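Local coordinates for Iron(III) ABC transporter, periplasmic iron-compound-binding protein (Vibrio cholerae, PDB 5GGY), which probably binds ferric hydroxamate siderophores such as Desferal in the periplasm and delivers them to an ABC transporter for iron uptake, at residues Q29-G34 / P53-S58; E138-R143 / G260-R265. All blocks are in the same frame, centred on the assembly; numbering follows the deposited sequence.

Contact 1: residues Q29-G34 / P53-S58; sequences QVLELG and PEVPSS
L31 and P53 mark the nearest backbone approach, CA to CA 6.8 Å, where the last turn of helix 24-32 meets an irregular strip of chain that enters through a cis peptide bond at P53. No hydrogen bond joins the two segments, and L31 carries most of the contact through three of its atoms. Its CB lies 3.8 Å from CG of the P53 ring. With CG beside the backbone N (chi1 -74°) and an extended chi2, the two methyls are spread along the loop: CD1 comes within 3.9 Å of CG2 of V55, the two side chains crossing at nearly a right angle, while CD2 comes end-on to the P56 ring, 3.7 Å from its CD. E32 reaches P53 in another way. The bend at chi2 (-74°) brings its carboxylate to the proline, OE1 standing 3.5 Å from P53 CB, although the polar partners of this group lie elsewhere: OE2 forms a salt bridge with K136 and OE1 a hydrogen bond with the hydroxyl of Y266. Y46 OH bonds to the carbonyl of P53, tying the loop to helix 43-49. At G34 the backbone first leaves helical angles; its positive phi (82°) and N-H bond to L31 O belong to a Schellman motif. The arrangement is a Schellman-capped helix C-terminus with a loop carrying P53 and P56, leading to strand 60-61, laid along its flank.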
ATOM      1  N   GLN A  29     -13.240   2.835   9.340  1.00 18.28           N
ATOM      2  CA  GLN A  29     -12.568   3.747   8.418  1.00 23.87           C
ATOM      3  C   GLN A  29     -12.512   5.181   8.937  1.00 28.40           C
ATOM      4  O   GLN A  29     -11.444   5.791   8.961  1.00 36.31           O
ATOM      5  CB  GLN A  29     -13.257   3.730   7.050  1.00 31.11           C
ATOM      6  CG  GLN A  29     -13.277   2.376   6.344  1.00 28.21           C
ATOM      7  CD  GLN A  29     -11.933   1.976   5.756  1.00 26.29           C
ATOM      8  OE1 GLN A  29     -10.910   1.992   6.440  1.00 25.61           O
ATOM      9  NE2 GLN A  29     -11.936   1.608   4.479  1.00 23.77           N
ATOM     10  N   VAL A  30     -13.656   5.719   9.350  1.00 21.98           N
ATOM     11  CA  VAL A  30     -13.710   7.110   9.796  1.00 24.32           C
ATOM     12  C   VAL A  30     -12.968   7.312  11.115  1.00 21.87           C
ATOM     13  O   VAL A  30     -12.369   8.363  11.338  1.00 24.86           O
ATOM     14  CB  VAL A  30     -15.167   7.613   9.951  1.00 13.50           C
ATOM     15  CG1 VAL A  30     -15.819   7.779   8.591  1.00 13.14           C
ATOM     16  CG2 VAL A  30     -15.979   6.679  10.834  1.00 17.00           C
ATOM     17  N   LEU A  31     -12.999   6.307  11.984  1.00 21.39           N
ATOM     18  CA  LEU A  31     -12.306   6.395  13.265  1.00 20.35           C
ATOM     19  C   LEU A  31     -10.796   6.433  13.071  1.00 24.13           C
ATOM     20  O   LEU A  31     -10.100   7.209  13.729  1.00 21.18           O
ATOM     21  CB  LEU A  31     -12.688   5.225  14.175  1.00 23.99           C
ATOM     22  CG  LEU A  31     -14.077   5.261  14.813  1.00 31.34           C
ATOM     23  CD1 LEU A  31     -14.281   4.050  15.710  1.00 18.65           C
ATOM     24  CD2 LEU A  31     -14.280   6.551  15.590  1.00 37.50           C
ATOM     25  N   GLU A  32     -10.298   5.593  12.167  1.00 17.11           N
ATOM     26  CA  GLU A  32      -8.869   5.535  11.880  1.00 23.83           C
ATOM     27  C   GLU A  32      -8.375   6.829  11.244  1.00 18.10           C
ATOM     28  O   GLU A  32      -7.198   7.171  11.346  1.00 27.64           O
ATOM     29  CB  GLU A  32      -8.554   4.348  10.967  1.00 17.05           C
ATOM     30  CG  GLU A  32      -8.832   2.991  11.590  1.00 20.64           C
ATOM     31  CD  GLU A  32      -7.803   2.592  12.633  1.00 17.50           C
ATOM     32  OE1 GLU A  32      -8.005   1.552  13.293  1.00 26.86           O
ATOM     33  OE2 GLU A  32      -6.790   3.310  12.790  1.00 19.57           O
ATOM     34  N   LEU A  33      -9.282   7.544  10.587  1.00 25.57           N
ATOM     35  CA  LEU A  33      -8.954   8.820   9.962  1.00 25.27           C
ATOM     36  C   LEU A  33      -9.008   9.962  10.967  1.00 24.57           C
ATOM     37  O   LEU A  33      -8.658  11.095  10.650  1.00 30.06           O
ATOM     38  CB  LEU A  33      -9.903   9.108   8.796  1.00 23.59           C
ATOM     39  CG  LEU A  33      -9.722   8.253   7.540  1.00 27.44           C
ATOM     40  CD1 LEU A  33     -10.774   8.604   6.499  1.00 21.92           C
ATOM     41  CD2 LEU A  33      -8.322   8.436   6.978  1.00 29.42           C
ATOM     42  N   GLY A  34      -9.445   9.655  12.183  1.00 29.03           N
ATOM     43  CA  GLY A  34      -9.580  10.663  13.216  1.00 31.41           C
ATOM     44  C   GLY A  34     -10.879  11.433  13.083  1.00 32.79           C
ATOM     45  O   GLY A  34     -10.969  12.592  13.481  1.00 42.51           O
ATOM     46  N   PRO A  53     -10.861  -0.270  15.804  1.00 16.59           N
ATOM     47  CA  PRO A  53     -10.564   0.797  16.769  1.00 17.33           C
ATOM     48  C   PRO A  53     -11.697   1.033  17.767  1.00 30.25           C
ATOM     49  O   PRO A  53     -12.857   0.759  17.457  1.00 38.67           O
ATOM     50  CB  PRO A  53     -10.365   2.023  15.877  1.00 16.99           C
ATOM     51  CG  PRO A  53     -11.235   1.760  14.712  1.00 16.05           C
ATOM     52  CD  PRO A  53     -11.162   0.276  14.469  1.00 18.81           C
ATOM     53  N   GLU A  54     -11.353   1.529  18.952  1.00 24.77           N
ATOM     54  CA  GLU A  54     -12.345   1.769  19.993  1.00 25.36           C
ATOM     55  C   GLU A  54     -13.283   2.909  19.618  1.00 26.84           C
ATOM     56  O   GLU A  54     -12.840   3.984  19.214  1.00 26.94           O
ATOM     57  CB  GLU A  54     -11.667   2.079  21.327  1.00 21.97           C
ATOM     58  CG  GLU A  54     -12.653   2.350  22.455  1.00 46.34           C
ATOM     59  CD  GLU A  54     -12.002   2.945  23.687  1.00 48.89           C
ATOM     60  OE1 GLU A  54     -12.741   3.350  24.609  1.00 51.91           O
ATOM     61  OE2 GLU A  54     -10.754   3.010  23.734  1.00 49.32           O
ATOM     62  N   VAL A  55     -14.582   2.666  19.751  1.00 34.42           N
ATOM     63  CA  VAL A  55     -15.576   3.699  19.508  1.00 31.90           C
ATOM     64  C   VAL A  55     -15.663   4.637  20.708  1.00 31.09           C
ATOM     65  O   VAL A  55     -15.876   4.186  21.833  1.00 38.14           O
ATOM     66  CB  VAL A  55     -16.962   3.090  19.229  1.00 33.12           C
ATOM     67  CG1 VAL A  55     -18.013   4.179  19.124  1.00 28.08           C
ATOM     68  CG2 VAL A  55     -16.926   2.249  17.959  1.00 29.77           C
ATOM     69  N   PRO A  56     -15.474   5.944  20.475  1.00 22.36           N
ATOM     70  CA  PRO A  56     -15.634   6.955  21.527  1.00 26.12           C
ATOM     71  C   PRO A  56     -17.037   6.921  22.131  1.00 20.98           C
ATOM     72  O   PRO A  56     -18.001   6.637  21.426  1.00 18.39           O
ATOM     73  CB  PRO A  56     -15.384   8.277  20.791  1.00 21.88           C
ATOM     74  CG  PRO A  56     -14.578   7.903  19.597  1.00 17.41           C
ATOM     75  CD  PRO A  56     -15.044   6.539  19.197  1.00 16.44           C
ATOM     76  N   SER A  57     -17.143   7.215  23.422  1.00 32.48           N
ATOM     77  CA  SER A  57     -18.418   7.144  24.129  1.00 40.61           C
ATOM     78  C   SER A  57     -19.408   8.212  23.659  1.00 41.59           C
ATOM     79  O   SER A  57     -20.603   8.122  23.942  1.00 40.03           O
ATOM     80  CB  SER A  57     -18.194   7.270  25.640  1.00 41.10           C
ATOM     81  OG  SER A  57     -17.531   8.481  25.959  1.00 42.98           O
ATOM     82  N   SER A  58     -18.910   9.212  22.940  1.00 36.57           N
ATOM     83  CA  SER A  58     -19.752  10.290  22.433  1.00 31.95           C
ATOM     84  C   SER A  58     -20.689   9.806  21.330  1.00 32.07           C
ATOM     85  O   SER A  58     -21.774  10.356  21.140  1.00 44.64           O
ATOM     86  CB  SER A  58     -18.894  11.436  21.904  1.00 24.35           C
ATOM     87  OG  SER A  58     -18.277  11.076  20.681  1.00 27.26           O
TER

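Contact 2: residues E138-R143 / G260-R265; sequences EAMYAR and GAMSLR
A261 meets M140 through its backbone: the carbonyl O lies 3.2 Å from M140 SD. Next, M262 bends at chi2 and chi3 to bring CE within 3.7 Å of the same sulfur, M140 SD, as the two thioether chains cross at a slant. L264 adds CB at 4.0 Å from M140 SD, while its side chain also packs on helices 112-126 and 181-188 and on F144. At R265 the backbones come nearest, 5.7 Å from its CA to that of M140, and the two side chains run antiparallel alongside one another, R265 CB 3.6 Å from M140 CG. M140 reaches so far across because CG stands opposite the backbone N (chi1 -169°) and the chain stays straight until chi3. The extended R265 chain crosses R143 at about a right angle, and R143 CG sits over the centre of one face of the R265 guanidinium, 4.0 Å above its plane. The two guanidinium planes are 20° apart, with R143 NE 4.4 Å from R265 NH2. E269 OE2 serves both arginines, in a salt bridge with R143 NE and a long, weak ion pair with R265 NE; E146 takes R143 NH1. Helix 130-154, which precedes strand 161-167 of the second sheet, is consistent with the interlobe helix of FhuD-like binding proteins, and the start of helix 262-276 packs against it. The chemistry divides into a buried thioether end and a partly exposed arginine end, where the shared carboxylate would be expected to let the two cations lie close.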
ATOM      1  N   GLU A 138       1.212   3.279   5.147  1.00 33.54           N
ATOM      2  CA  GLU A 138       2.656   3.080   5.121  1.00 21.22           C
ATOM      3  C   GLU A 138       3.107   2.243   6.309  1.00 21.25           C
ATOM      4  O   GLU A 138       3.919   1.328   6.166  1.00 40.17           O
ATOM      5  CB  GLU A 138       3.389   4.424   5.120  1.00 22.48           C
ATOM      6  CG  GLU A 138       3.315   5.182   3.807  1.00 24.47           C
ATOM      7  CD  GLU A 138       3.828   6.604   3.927  1.00 36.17           C
ATOM      8  OE1 GLU A 138       4.215   7.003   5.045  1.00 46.53           O
ATOM      9  OE2 GLU A 138       3.841   7.323   2.907  1.00 32.21           O
ATOM     10  N   ALA A 139       2.573   2.566   7.483  1.00 19.61           N
ATOM     11  CA  ALA A 139       2.885   1.826   8.698  1.00 19.71           C
ATOM     12  C   ALA A 139       2.369   0.397   8.603  1.00 30.71           C
ATOM     13  O   ALA A 139       2.968  -0.528   9.148  1.00 30.58           O
ATOM     14  CB  ALA A 139       2.294   2.524   9.911  1.00 19.50           C
ATOM     15  N   MET A 140       1.254   0.229   7.901  1.00 29.17           N
ATOM     16  CA  MET A 140       0.644  -1.081   7.718  1.00 28.01           C
ATOM     17  C   MET A 140       1.520  -1.998   6.865  1.00 30.95           C
ATOM     18  O   MET A 140       1.776  -3.145   7.234  1.00 21.28           O
ATOM     19  CB  MET A 140      -0.740  -0.937   7.081  1.00 30.43           C
ATOM     20  CG  MET A 140      -1.558  -2.214   7.096  1.00 30.48           C
ATOM     21  SD  MET A 140      -3.203  -2.019   6.391  1.00 35.15           S
ATOM     22  CE  MET A 140      -2.811  -1.822   4.657  1.00 18.10           C
ATOM     23  N   TYR A 141       1.978  -1.485   5.727  1.00 26.13           N
ATOM     24  CA  TYR A 141       2.811  -2.258   4.810  1.00 27.10           C
ATOM     25  C   TYR A 141       4.151  -2.602   5.444  1.00 34.41           C
ATOM     26  O   TYR A 141       4.732  -3.651   5.167  1.00 33.84           O
ATOM     27  CB  TYR A 141       3.020  -1.489   3.506  1.00 22.87           C
ATOM     28  CG  TYR A 141       1.739  -1.250   2.740  1.00 23.94           C
ATOM     29  CD1 TYR A 141       0.782  -2.250   2.621  1.00 32.32           C
ATOM     30  CD2 TYR A 141       1.478  -0.019   2.150  1.00 26.41           C
ATOM     31  CE1 TYR A 141      -0.392  -2.036   1.926  1.00 35.50           C
ATOM     32  CE2 TYR A 141       0.305   0.203   1.454  1.00 30.78           C
ATOM     33  CZ  TYR A 141      -0.627  -0.807   1.346  1.00 35.06           C
ATOM     34  OH  TYR A 141      -1.797  -0.586   0.652  1.00 38.08           O
ATOM     35  N   ALA A 142       4.633  -1.712   6.304  1.00 45.15           N
ATOM     36  CA  ALA A 142       5.856  -1.963   7.053  1.00 39.17           C
ATOM     37  C   ALA A 142       5.605  -3.025   8.119  1.00 43.65           C
ATOM     38  O   ALA A 142       6.434  -3.911   8.335  1.00 55.49           O
ATOM     39  CB  ALA A 142       6.373  -0.679   7.682  1.00 30.34           C
ATOM     40  N   ARG A 143       4.452  -2.928   8.775  1.00 37.94           N
ATOM     41  CA  ARG A 143       4.045  -3.894   9.789  1.00 34.58           C
ATOM     42  C   ARG A 143       3.918  -5.293   9.195  1.00 32.03           C
ATOM     43  O   ARG A 143       4.279  -6.280   9.838  1.00 30.92           O
ATOM     44  CB  ARG A 143       2.722  -3.470  10.428  1.00 25.71           C
ATOM     45  CG  ARG A 143       2.256  -4.368  11.559  1.00 25.99           C
ATOM     46  CD  ARG A 143       3.324  -4.493  12.630  1.00 34.06           C
ATOM     47  NE  ARG A 143       2.837  -5.196  13.813  1.00 39.55           N
ATOM     48  CZ  ARG A 143       3.618  -5.622  14.800  1.00 38.79           C
ATOM     49  NH1 ARG A 143       4.927  -5.426  14.739  1.00 35.34           N
ATOM     50  NH2 ARG A 143       3.093  -6.249  15.842  1.00 39.13           N
ATOM     51  N   GLY A 260     -12.429  -2.434   7.410  1.00 17.44           N
ATOM     52  CA  GLY A 260     -11.773  -1.499   6.513  1.00 14.72           C
ATOM     53  C   GLY A 260     -10.298  -1.771   6.299  1.00 17.48           C
ATOM     54  O   GLY A 260      -9.835  -2.905   6.430  1.00 15.10           O
ATOM     55  N   ALA A 261      -9.557  -0.715   5.973  1.00 27.50           N
ATOM     56  CA  ALA A 261      -8.138  -0.822   5.646  1.00 22.83           C
ATOM     57  C   ALA A 261      -7.292  -1.288   6.825  1.00 23.22           C
ATOM     58  O   ALA A 261      -6.407  -2.124   6.664  1.00 25.83           O
ATOM     59  CB  ALA A 261      -7.615   0.512   5.133  1.00 26.07           C
ATOM     60  N   MET A 262      -7.560  -0.745   8.006  1.00 18.72           N
ATOM     61  CA  MET A 262      -6.731  -1.034   9.172  1.00 22.27           C
ATOM     62  C   MET A 262      -7.066  -2.382   9.801  1.00 22.18           C
ATOM     63  O   MET A 262      -6.295  -2.898  10.612  1.00 25.51           O
ATOM     64  CB  MET A 262      -6.860   0.085  10.209  1.00 29.77           C
ATOM     65  CG  MET A 262      -6.192   1.395   9.794  1.00 31.32           C
ATOM     66  SD  MET A 262      -4.422   1.250   9.469  1.00 25.07           S
ATOM     67  CE  MET A 262      -4.399   1.289   7.679  1.00 16.60           C
ATOM     68  N   SER A 263      -8.208  -2.952   9.421  1.00 21.94           N
ATOM     69  CA  SER A 263      -8.571  -4.294   9.861  1.00 22.56           C
ATOM     70  C   SER A 263      -7.609  -5.313   9.260  1.00 18.89           C
ATOM     71  O   SER A 263      -7.444  -6.411   9.786  1.00 23.76           O
ATOM     72  CB  SER A 263     -10.012  -4.632   9.471  1.00 16.57           C
ATOM     73  OG  SER A 263     -10.124  -4.833   8.072  1.00 20.75           O
ATOM     74  N   LEU A 264      -6.985  -4.938   8.147  1.00 21.55           N
ATOM     75  CA  LEU A 264      -5.974  -5.769   7.508  1.00 31.48           C
ATOM     76  C   LEU A 264      -4.731  -5.853   8.387  1.00 24.61           C
ATOM     77  O   LEU A 264      -4.117  -6.914   8.515  1.00 31.33           O
ATOM     78  CB  LEU A 264      -5.614  -5.212   6.127  1.00 35.34           C
ATOM     79  CG  LEU A 264      -6.786  -4.975   5.171  1.00 27.94           C
ATOM     80  CD1 LEU A 264      -6.313  -4.270   3.909  1.00 17.66           C
ATOM     81  CD2 LEU A 264      -7.479  -6.285   4.832  1.00 16.34           C
ATOM     82  N   ARG A 265      -4.370  -4.724   8.992  1.00 25.97           N
ATOM     83  CA  ARG A 265      -3.229  -4.665   9.898  1.00 27.77           C
ATOM     84  C   ARG A 265      -3.501  -5.451  11.175  1.00 31.51           C
ATOM     85  O   ARG A 265      -2.642  -6.192  11.650  1.00 37.99           O
ATOM     86  CB  ARG A 265      -2.889  -3.214  10.250  1.00 22.82           C
ATOM     87  CG  ARG A 265      -1.711  -3.068  11.208  1.00 31.05           C
ATOM     88  CD  ARG A 265      -1.728  -1.727  11.936  1.00 33.18           C
ATOM     89  NE  ARG A 265      -0.739  -1.682  13.011  1.00 35.82           N
ATOM     90  CZ  ARG A 265       0.423  -1.040  12.940  1.00 36.57           C
ATOM     91  NH1 ARG A 265       0.753  -0.371  11.844  1.00 38.79           N
ATOM     92  NH2 ARG A 265       1.257  -1.063  13.970  1.00 40.19           N
TER

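Overall arrangement
Contact 1 is a surface contact within one part of the fold, joining a helix end to a loop only 19 residues further along the chain, whereas contact 2 is partly buried and brings together helices 130-154 and 262-276 across 117 residues. Neither has a clear hydrogen bond between its segments; proline and branched aliphatic groups make up much of the first, methionines and arginines the second. Their centres lie 16 Å apart, yet they touch directly: Q29 OE1 probably accepts a hydrogen bond from A261 N, and E32 packs on M262. Helix 24-32 thus has contact 1 on one flank and meets the start of helix 262-276 on another.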